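Leucine-rich-repeat protein (Methanosarcina barkeri, PDB 4WNR) binds guanine nucleotide through its Roc G-protein domain, joined here to the COR-A part of COR, and may act as a serine/threonine protein kinase. Local coordinates at residues 44-49 / 94-99; 117-122 / 131-136; 209-214 / 247-252. One frame throughout, in Å; residues are numbered along the deposited sequence.

Contact 1 of 3, residues 44-49 / 94-99; sequences VLLVGD and FWDFGG
Phe-94 and Val-44 extend side by side from neighbouring parallel strands, with Phe-94 CE1 lying 3.5 Å from Val-44 CG1. The same ring also meets Leu-46 obliquely, Leu-46 CD2 coming within 3.7 Å of Phe-94 CD1. This is the sheet face on which helix 54-62 packs. Trp-95 carries the pairing itself: its N donates to Val-44 O at 2.7 Å in a nearly straight bond, and Leu-46 N donates to Trp-95 O at 3.0 Å. On the opposite face, Trp-95 CB rests against Leu-45 CD2, while the indole runs on to Lys-43 and Phe-110.

At Asp-96 the direct ladder gives way to water. With CG anti to the backbone N (chi1 -159°), the carboxylate is turned toward strand 44-47, where OD1 accepts from a water that also donates to Leu-46 O and accepts from Phe-97 N, joining the two backbones as they begin to part. The other oxygen, OD2, is bonded to Thr-55, a ligand of the magnesium ion. Phe-97 turns its ring back toward strand 44-47: its edge meets Leu-45 CD2, 3.6 Å from Phe-97 CZ, and also Leu-46 O. Gly-98 then N-caps the following helix. The pair is characteristic of P-loop GTPases, in which one strand runs into the Walker A loop and its neighbour ends in the DxxG motif, here Asp-96 to Gly-99.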
loop_
_atom_site.group_PDB
_atom_site.type_symbol
_atom_site.label_atom_id
_atom_site.label_comp_id
_atom_site.label_asym_id
_atom_site.label_seq_id
_atom_site.Cartn_x
_atom_site.Cartn_y
_atom_site.Cartn_z
ATOM N N VAL A 44 -3.028 4.591 -5.530
ATOM C CA VAL A 44 -2.608 3.815 -6.696
ATOM C C VAL A 44 -1.431 2.928 -6.301
ATOM O O VAL A 44 -0.409 3.417 -5.816
ATOM C CB VAL A 44 -2.222 4.723 -7.882
ATOM C CG1 VAL A 44 -1.724 3.896 -9.060
ATOM C CG2 VAL A 44 -3.413 5.564 -8.311
ATOM N N LEU A 45 -1.582 1.625 -6.519
ATOM C CA LEU A 45 -0.598 0.638 -6.081
ATOM C C LEU A 45 0.171 0.049 -7.260
ATOM O O LEU A 45 -0.389 -0.704 -8.059
ATOM C CB LEU A 45 -1.296 -0.479 -5.303
ATOM C CG LEU A 45 -1.907 -0.048 -3.964
ATOM C CD1 LEU A 45 -3.053 -0.959 -3.561
ATOM C CD2 LEU A 45 -0.848 -0.004 -2.872
ATOM N N LEU A 46 1.452 0.402 -7.362
ATOM C CA LEU A 46 2.348 -0.184 -8.359
ATOM C C LEU A 46 2.756 -1.572 -7.874
ATOM O O LEU A 46 3.458 -1.701 -6.875
ATOM C CB LEU A 46 3.596 0.688 -8.564
ATOM C CG LEU A 46 3.502 1.979 -9.391
ATOM C CD1 LEU A 46 3.185 1.679 -10.849
ATOM C CD2 LEU A 46 2.488 2.950 -8.808
ATOM N N VAL A 47 2.297 -2.609 -8.567
ATOM C CA VAL A 47 2.611 -3.991 -8.185
ATOM C C VAL A 47 3.160 -4.791 -9.363
ATOM O O VAL A 47 2.956 -4.438 -10.524
ATOM C CB VAL A 47 1.393 -4.718 -7.573
ATOM C CG1 VAL A 47 1.026 -4.092 -6.237
ATOM C CG2 VAL A 47 0.200 -4.702 -8.519
ATOM N N GLY A 48 3.861 -5.873 -9.040
ATOM C CA GLY A 48 4.563 -6.687 -10.035
ATOM C C GLY A 48 5.909 -7.148 -9.505
ATOM O O GLY A 48 6.350 -6.696 -8.446
ATOM N N ASP A 49 6.566 -8.039 -10.246
ATOM C CA ASP A 49 7.858 -8.596 -9.832
ATOM C C ASP A 49 8.944 -7.531 -9.755
ATOM O O ASP A 49 8.835 -6.472 -10.374
ATOM C CB ASP A 49 8.313 -9.699 -10.792
ATOM C CG ASP A 49 7.473 -10.957 -10.684
ATOM O OD1 ASP A 49 7.044 -11.305 -9.564
ATOM O OD2 ASP A 49 7.250 -11.610 -11.725
ATOM N N PHE A 94 0.469 7.606 -5.187
ATOM C CA PHE A 94 1.194 6.479 -5.775
ATOM C C PHE A 94 2.022 5.764 -4.716
ATOM O O PHE A 94 2.830 6.392 -4.034
ATOM C CB PHE A 94 2.116 6.945 -6.904
ATOM C CG PHE A 94 1.397 7.289 -8.179
ATOM C CD1 PHE A 94 0.844 6.293 -8.971
ATOM C CD2 PHE A 94 1.294 8.607 -8.598
ATOM C CE1 PHE A 94 0.191 6.609 -10.151
ATOM C CE2 PHE A 94 0.642 8.927 -9.775
ATOM C CZ PHE A 94 0.089 7.928 -10.553
ATOM N N TRP A 95 1.815 4.455 -4.591
ATOM C CA TRP A 95 2.595 3.614 -3.682
ATOM C C TRP A 95 3.544 2.718 -4.474
ATOM O O TRP A 95 3.108 1.910 -5.297
ATOM C CB TRP A 95 1.667 2.761 -2.817
ATOM C CG TRP A 95 1.114 3.498 -1.633
ATOM C CD1 TRP A 95 0.332 4.611 -1.656
ATOM C CD2 TRP A 95 1.304 3.168 -0.252
ATOM N NE1 TRP A 95 0.020 5.000 -0.376
ATOM C CE2 TRP A 95 0.604 4.131 0.505
ATOM C CE3 TRP A 95 1.998 2.153 0.418
ATOM C CZ2 TRP A 95 0.576 4.111 1.902
ATOM C CZ3 TRP A 95 1.970 2.132 1.806
ATOM C CH2 TRP A 95 1.263 3.107 2.532
ATOM N N ASP A 96 4.841 2.874 -4.217
ATOM C CA ASP A 96 5.879 2.117 -4.918
ATOM C C ASP A 96 6.623 1.205 -3.937
ATOM O O ASP A 96 7.241 1.682 -2.983
ATOM C CB ASP A 96 6.854 3.084 -5.597
ATOM C CG ASP A 96 7.636 2.436 -6.724
ATOM O OD1 ASP A 96 7.075 1.564 -7.424
ATOM O OD2 ASP A 96 8.812 2.815 -6.920
ATOM N N PHE A 97 6.555 -0.101 -4.178
ATOM C CA PHE A 97 7.166 -1.101 -3.301
ATOM C C PHE A 97 8.509 -1.570 -3.853
ATOM O O PHE A 97 8.601 -1.982 -5.011
ATOM C CB PHE A 97 6.227 -2.297 -3.130
ATOM C CG PHE A 97 4.864 -1.928 -2.616
ATOM C CD1 PHE A 97 4.685 -1.556 -1.290
ATOM C CD2 PHE A 97 3.760 -1.946 -3.457
ATOM C CE1 PHE A 97 3.433 -1.210 -0.813
ATOM C CE2 PHE A 97 2.506 -1.603 -2.985
ATOM C CZ PHE A 97 2.341 -1.234 -1.662
ATOM N N GLY A 98 9.541 -1.518 -3.015
ATOM C CA GLY A 98 10.898 -1.892 -3.418
ATOM C C GLY A 98 11.137 -3.388 -3.522
ATOM O O GLY A 98 10.223 -4.192 -3.343
ATOM N N GLY A 99 12.385 -3.752 -3.813
ATOM C CA GLY A 99 12.784 -5.151 -3.998
ATOM C C GLY A 99 12.625 -6.011 -2.757
ATOM O O GLY A 99 12.262 -7.185 -2.854
HETATM O O HOH W 1 5.645 -0.684 -6.403
#

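Contact 2 of 3, residues 117-122 / 131-136; sequences YILVLD and YWLKHI
An apolar helix-on-sheet contact, without hydrogen bonds across it, lays residues 131-136 against strand 117-121 inside the nucleotide-binding domain. The two segments run almost antiparallel, at 164°, with their axes 10.2 Å apart, and the gap is filled by alternate strand residues meeting one side of the helix. Tyr-117 forms the first patch. Ile-136 sets its CG2 branch over one face of the phenol ring, a CH-pi contact 3.7 Å from the centroid of the Tyr-117 ring, and the two side chains overlap while running in contrary senses. The branch gets there because CG2, rather than CG1, is anti to the Ile-136 backbone N (chi1 -66°, measured to CG1). At the far end of the ring, Tyr-117 OH is hydrogen-bonded to Ser-112 O, which would help fix the ring's position. With an alanine here, Ile-136 CG2 would probably lose the aromatic face it rests on, and Ser-112 O its hydroxyl partner.

This is the first half of the beta-alpha-beta unit formed by strand 116-121, helix 129-140 and strand 145-149, a building block of the P-loop NTPase fold. Further along the strand, Leu-119 reaches out with CG anti to its own nitrogen (chi1 177°) and lays both methyls against the root of the indole. Leu-119 CD1 is the closer, 3.5 Å from Trp-132 CB, while Leu-119 CD2 additionally reaches Leu-133 CD2 at 4.0 Å, the two leucines roughly perpendicular. Beyond that root, Trp-132 NE1 makes a weak hydrogen bond to Asp-49 OD1 in the Walker A loop.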
loop_
_atom_site.group_PDB
_atom_site.type_symbol
_atom_site.label_atom_id
_atom_site.label_comp_id
_atom_site.label_asym_id
_atom_site.label_seq_id
_atom_site.Cartn_x
_atom_site.Cartn_y
_atom_site.Cartn_z
ATOM N N TYR A 117 -5.041 -0.362 -9.125
ATOM C CA TYR A 117 -3.830 -1.168 -9.254
ATOM C C TYR A 117 -3.202 -1.022 -10.633
ATOM O O TYR A 117 -3.903 -1.008 -11.645
ATOM C CB TYR A 117 -4.143 -2.642 -8.983
ATOM C CG TYR A 117 -4.373 -2.947 -7.523
ATOM C CD1 TYR A 117 -5.600 -2.682 -6.921
ATOM C CD2 TYR A 117 -3.361 -3.494 -6.739
ATOM C CE1 TYR A 117 -5.813 -2.956 -5.579
ATOM C CE2 TYR A 117 -3.565 -3.772 -5.398
ATOM C CZ TYR A 117 -4.791 -3.504 -4.822
ATOM O OH TYR A 117 -4.989 -3.779 -3.489
ATOM N N ILE A 118 -1.877 -0.905 -10.654
ATOM C CA ILE A 118 -1.103 -0.921 -11.894
ATOM C C ILE A 118 -0.164 -2.125 -11.859
ATOM O O ILE A 118 0.817 -2.135 -11.112
ATOM C CB ILE A 118 -0.302 0.385 -12.082
ATOM C CG1 ILE A 118 -1.259 1.571 -12.232
ATOM C CG2 ILE A 118 0.607 0.288 -13.303
ATOM C CD1 ILE A 118 -0.585 2.926 -12.175
ATOM N N LEU A 119 -0.484 -3.138 -12.659
ATOM C CA LEU A 119 0.322 -4.356 -12.743
ATOM C C LEU A 119 1.382 -4.217 -13.834
ATOM O O LEU A 119 1.053 -4.180 -15.018
ATOM C CB LEU A 119 -0.570 -5.571 -13.025
ATOM C CG LEU A 119 0.120 -6.927 -13.223
ATOM C CD1 LEU A 119 1.020 -7.276 -12.047
ATOM C CD2 LEU A 119 -0.921 -8.015 -13.442
ATOM N N VAL A 120 2.645 -4.140 -13.427
ATOM C CA VAL A 120 3.761 -4.027 -14.369
ATOM C C VAL A 120 4.377 -5.401 -14.632
ATOM O O VAL A 120 4.695 -6.137 -13.696
ATOM C CB VAL A 120 4.853 -3.070 -13.854
ATOM C CG1 VAL A 120 5.892 -2.813 -14.937
ATOM C CG2 VAL A 120 4.239 -1.756 -13.393
ATOM N N LEU A 121 4.545 -5.730 -15.911
ATOM C CA LEU A 121 5.079 -7.024 -16.336
ATOM C C LEU A 121 6.235 -6.853 -17.315
ATOM O O LEU A 121 6.460 -5.762 -17.841
ATOM C CB LEU A 121 3.980 -7.853 -17.005
ATOM C CG LEU A 121 2.715 -8.121 -16.190
ATOM C CD1 LEU A 121 1.642 -8.732 -17.078
ATOM C CD2 LEU A 121 3.009 -9.023 -15.000
ATOM N N ASP A 122 6.963 -7.941 -17.548
ATOM C CA ASP A 122 8.018 -7.980 -18.566
ATOM C C ASP A 122 8.197 -9.394 -19.126
ATOM O O ASP A 122 7.664 -10.361 -18.577
ATOM C CB ASP A 122 9.344 -7.443 -18.011
ATOM C CG ASP A 122 9.884 -8.271 -16.864
ATOM O OD1 ASP A 122 9.082 -8.896 -16.138
ATOM O OD2 ASP A 122 11.120 -8.289 -16.684
ATOM N N TYR A 131 -0.744 -15.033 -11.810
ATOM C CA TYR A 131 -0.384 -15.095 -10.392
ATOM C C TYR A 131 -0.712 -13.769 -9.700
ATOM O O TYR A 131 -1.315 -13.756 -8.627
ATOM C CB TYR A 131 1.105 -15.438 -10.225
ATOM C CG TYR A 131 1.697 -15.055 -8.880
ATOM C CD1 TYR A 131 1.484 -15.841 -7.750
ATOM C CD2 TYR A 131 2.477 -13.907 -8.742
ATOM C CE1 TYR A 131 2.025 -15.493 -6.522
ATOM C CE2 TYR A 131 3.021 -13.551 -7.520
ATOM C CZ TYR A 131 2.793 -14.345 -6.415
ATOM O OH TYR A 131 3.337 -13.991 -5.205
ATOM N N TRP A 132 -0.316 -12.664 -10.327
ATOM C CA TRP A 132 -0.553 -11.325 -9.775
ATOM C C TRP A 132 -2.024 -10.904 -9.824
ATOM O O TRP A 132 -2.486 -10.165 -8.955
ATOM C CB TRP A 132 0.307 -10.277 -10.493
ATOM C CG TRP A 132 1.710 -10.196 -9.972
ATOM C CD1 TRP A 132 2.839 -10.642 -10.590
ATOM C CD2 TRP A 132 2.129 -9.638 -8.722
ATOM N NE1 TRP A 132 3.939 -10.395 -9.805
ATOM C CE2 TRP A 132 3.532 -9.780 -8.651
ATOM C CE3 TRP A 132 1.456 -9.031 -7.654
ATOM C CZ2 TRP A 132 4.275 -9.337 -7.555
ATOM C CZ3 TRP A 132 2.197 -8.590 -6.563
ATOM C CH2 TRP A 132 3.594 -8.747 -6.524
ATOM N N LEU A 133 -2.752 -11.366 -10.836
ATOM C CA LEU A 133 -4.168 -11.028 -10.980
ATOM C C LEU A 133 -5.026 -11.684 -9.894
ATOM O O LEU A 133 -5.949 -11.059 -9.373
ATOM C CB LEU A 133 -4.676 -11.406 -12.373
ATOM C CG LEU A 133 -4.137 -10.536 -13.514
ATOM C CD1 LEU A 133 -4.414 -11.186 -14.860
ATOM C CD2 LEU A 133 -4.722 -9.131 -13.463
ATOM N N LYS A 134 -4.720 -12.937 -9.561
ATOM C CA LYS A 134 -5.369 -13.618 -8.434
ATOM C C LYS A 134 -5.009 -12.945 -7.114
ATOM O O LYS A 134 -5.832 -12.867 -6.202
ATOM C CB LYS A 134 -4.956 -15.090 -8.374
ATOM C CG LYS A 134 -5.508 -15.941 -9.502
ATOM C CD LYS A 134 -5.049 -17.385 -9.380
ATOM C CE LYS A 134 -5.502 -18.211 -10.572
ATOM N NZ LYS A 134 -5.097 -19.641 -10.456
ATOM N N HIS A 135 -3.773 -12.464 -7.026
ATOM C CA HIS A 135 -3.274 -11.795 -5.827
ATOM C C HIS A 135 -3.998 -10.466 -5.600
ATOM O O HIS A 135 -4.437 -10.175 -4.488
ATOM C CB HIS A 135 -1.763 -11.567 -5.943
ATOM C CG HIS A 135 -1.086 -11.298 -4.636
ATOM N ND1 HIS A 135 -0.817 -10.024 -4.185
ATOM C CD2 HIS A 135 -0.619 -12.140 -3.685
ATOM C CE1 HIS A 135 -0.217 -10.093 -3.010
ATOM N NE2 HIS A 135 -0.085 -11.366 -2.686
ATOM N N ILE A 136 -4.125 -9.673 -6.662
ATOM C CA ILE A 136 -4.821 -8.382 -6.605
ATOM C C ILE A 136 -6.318 -8.570 -6.341
ATOM O O ILE A 136 -6.940 -7.752 -5.669
ATOM C CB ILE A 136 -4.609 -7.569 -7.904
ATOM C CG1 ILE A 136 -3.138 -7.160 -8.040
ATOM C CG2 ILE A 136 -5.478 -6.316 -7.921
ATOM C CD1 ILE A 136 -2.733 -6.788 -9.450
#

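Contact 3 of 3, residues 209-214 / 247-252; sequences KSWFEV and NTLVDF
Leu-249 drives its forked end between Trp-211 and Val-214, and this wedge is the tight part of the contact. One methyl, CD1, presses on the inner part of the indole, 3.8 Å from Trp-211 CE3; the other, CD2, lies over a face of the same ring system and also meets the valine, 3.7 Å from Val-214 CG1. Leu-249 can serve both because its CG extends opposite the backbone N (chi1 -178°), carrying the fork out across the gap. Leucine and tryptophan overlap as each reaches across from its own helix, the fork lying against the indole. Tyr-231 of helix 228-237 also touches Leu-249, adding to the apolar surroundings of the wedge.

The two helices belong to the COR-A part of the chain, where helix 209-220 directly follows the short strand 206-208 and packs on helix 243-256. Their segments cross at -53° with axes 11.4 Å apart, a wide spacing bridged by the bulky indole.

Toward the outer end of that indole the fit slackens. Thr-248 offers its methyl, CG2, 4.0 Å from Trp-211 CH2, and its hydroxyl is bonded instead to Ser-244 O within its own helix. Trp-211 and Thr-248 are both partly exposed, so this margin borders on solvent, in contrast to buried Leu-249 and Val-214. Phe-252 stands farther off still, its CD2 4.4 Å from Trp-211 CZ3, but it is buried: Trp-207 meets Trp-211 and Phe-252 alike edge-to-face, and Arg-114 forms a cation-pi contact with Phe-252.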
loop_
_atom_site.group_PDB
_atom_site.type_symbol
_atom_site.label_atom_id
_atom_site.label_comp_id
_atom_site.label_asym_id
_atom_site.label_seq_id
_atom_site.Cartn_x
_atom_site.Cartn_y
_atom_site.Cartn_z
ATOM N N LYS A 209 -16.842 18.389 6.584
ATOM C CA LYS A 209 -15.620 19.173 6.812
ATOM C C LYS A 209 -14.744 18.582 7.919
ATOM O O LYS A 209 -13.517 18.621 7.830
ATOM C CB LYS A 209 -15.964 20.625 7.157
ATOM C CG LYS A 209 -16.574 21.408 6.004
ATOM C CD LYS A 209 -17.129 22.749 6.461
ATOM C CE LYS A 209 -18.455 22.593 7.191
ATOM N NZ LYS A 209 -19.042 23.906 7.573
ATOM N N SER A 210 -15.384 18.041 8.952
ATOM C CA SER A 210 -14.674 17.458 10.096
ATOM C C SER A 210 -13.811 16.253 9.704
ATOM O O SER A 210 -12.732 16.052 10.259
ATOM C CB SER A 210 -15.669 17.051 11.187
ATOM O OG SER A 210 -16.690 16.218 10.662
ATOM N N TRP A 211 -14.291 15.466 8.743
ATOM C CA TRP A 211 -13.572 14.279 8.272
ATOM C C TRP A 211 -12.265 14.654 7.562
ATOM O O TRP A 211 -11.262 13.953 7.693
ATOM C CB TRP A 211 -14.466 13.442 7.348
ATOM C CG TRP A 211 -15.571 12.701 8.067
ATOM C CD1 TRP A 211 -16.215 13.089 9.206
ATOM C CD2 TRP A 211 -16.169 11.459 7.674
ATOM N NE1 TRP A 211 -17.167 12.163 9.554
ATOM C CE2 TRP A 211 -17.162 11.152 8.629
ATOM C CE3 TRP A 211 -15.961 10.573 6.610
ATOM C CZ2 TRP A 211 -17.944 9.997 8.554
ATOM C CZ3 TRP A 211 -16.740 9.424 6.536
ATOM C CH2 TRP A 211 -17.720 9.148 7.502
ATOM N N PHE A 212 -12.284 15.760 6.819
ATOM C CA PHE A 212 -11.074 16.295 6.182
ATOM C C PHE A 212 -10.090 16.849 7.209
ATOM O O PHE A 212 -8.876 16.751 7.024
ATOM C CB PHE A 212 -11.425 17.397 5.176
ATOM C CG PHE A 212 -12.071 16.890 3.919
ATOM C CD1 PHE A 212 -11.330 16.191 2.977
ATOM C CD2 PHE A 212 -13.417 17.122 3.670
ATOM C CE1 PHE A 212 -11.920 15.725 1.814
ATOM C CE2 PHE A 212 -14.013 16.660 2.509
ATOM C CZ PHE A 212 -13.264 15.959 1.580
ATOM N N GLU A 213 -10.615 17.447 8.276
ATOM C CA GLU A 213 -9.778 17.993 9.349
ATOM C C GLU A 213 -9.065 16.880 10.121
ATOM O O GLU A 213 -7.894 17.022 10.474
ATOM C CB GLU A 213 -10.609 18.862 10.301
ATOM C CG GLU A 213 -11.093 20.171 9.687
ATOM C CD GLU A 213 -9.969 21.161 9.420
ATOM O OE1 GLU A 213 -9.151 21.402 10.335
ATOM O OE2 GLU A 213 -9.908 21.706 8.297
ATOM N N VAL A 214 -9.773 15.779 10.371
ATOM C CA VAL A 214 -9.169 14.588 10.974
ATOM C C VAL A 214 -8.098 14.015 10.043
ATOM O O VAL A 214 -7.017 13.631 10.492
ATOM C CB VAL A 214 -10.228 13.504 11.284
ATOM C CG1 VAL A 214 -9.572 12.185 11.680
ATOM C CG2 VAL A 214 -11.157 13.971 12.393
ATOM N N ASN A 247 -15.609 4.813 12.844
ATOM C CA ASN A 247 -15.199 3.538 12.244
ATOM C C ASN A 247 -15.284 3.525 10.716
ATOM O O ASN A 247 -14.511 2.830 10.055
ATOM C CB ASN A 247 -16.030 2.385 12.817
ATOM C CG ASN A 247 -15.760 2.147 14.292
ATOM O OD1 ASN A 247 -15.002 2.882 14.929
ATOM N ND2 ASN A 247 -16.381 1.111 14.844
ATOM N N THR A 248 -16.231 4.277 10.162
ATOM C CA THR A 248 -16.337 4.435 8.712
ATOM C C THR A 248 -15.147 5.234 8.179
ATOM O O THR A 248 -14.669 4.986 7.073
ATOM C CB THR A 248 -17.650 5.141 8.319
ATOM O OG1 THR A 248 -18.761 4.397 8.831
ATOM C CG2 THR A 248 -17.791 5.256 6.802
ATOM N N LEU A 249 -14.670 6.180 8.984
ATOM C CA LEU A 249 -13.578 7.069 8.591
ATOM C C LEU A 249 -12.228 6.347 8.498
ATOM O O LEU A 249 -11.466 6.592 7.565
ATOM C CB LEU A 249 -13.490 8.252 9.563
ATOM C CG LEU A 249 -12.428 9.327 9.305
ATOM C CD1 LEU A 249 -12.496 9.864 7.883
ATOM C CD2 LEU A 249 -12.582 10.464 10.306
ATOM N N VAL A 250 -11.934 5.469 9.458
ATOM C CA VAL A 250 -10.677 4.695 9.435
ATOM C C VAL A 250 -10.607 3.734 8.251
ATOM O O VAL A 250 -9.529 3.514 7.697
ATOM C CB VAL A 250 -10.412 3.895 10.739
ATOM C CG1 VAL A 250 -10.131 4.835 11.892
ATOM C CG2 VAL A 250 -11.565 2.960 11.082
ATOM N N ASP A 251 -11.751 3.163 7.876
ATOM C CA ASP A 251 -11.828 2.284 6.707
ATOM C C ASP A 251 -11.435 3.036 5.439
ATOM O O ASP A 251 -10.714 2.503 4.595
ATOM C CB ASP A 251 -13.234 1.695 6.558
ATOM C CG ASP A 251 -13.567 0.685 7.650
ATOM O OD1 ASP A 251 -12.883 0.675 8.695
ATOM O OD2 ASP A 251 -14.518 -0.102 7.461
ATOM N N PHE A 252 -11.906 4.275 5.316
ATOM C CA PHE A 252 -11.507 5.151 4.214
ATOM C C PHE A 252 -10.028 5.520 4.309
ATOM O O PHE A 252 -9.275 5.337 3.355
ATOM C CB PHE A 252 -12.344 6.434 4.200
ATOM C CG PHE A 252 -13.605 6.338 3.384
ATOM C CD1 PHE A 252 -13.549 6.291 1.998
ATOM C CD2 PHE A 252 -14.850 6.321 4.001
ATOM C CE1 PHE A 252 -14.707 6.211 1.242
ATOM C CE2 PHE A 252 -16.012 6.242 3.250
ATOM C CZ PHE A 252 -15.941 6.187 1.869
#

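Contacts 1 and 2 form one continuous piece of the Roc domain, their centres 10 Å apart, because strands 36-47 and 116-121 are neighbours in the same sheet. Probable backbone hydrogen bonds between Val-47 and both Ile-118 and Val-120 join them, and Trp-132 packs on Gly-48, tying helix 129-140 to the start of the nucleotide-binding loop. Contact 3 comes last along the chain and stands apart in COR-A, about 25 Å from contact 1 and 30 Å from contact 2, centre to centre. Strand 206-208 pairs antiparallel with strand 36-47 and leads into helix 209-220, so the chain passes from the Roc sheet directly into COR-A.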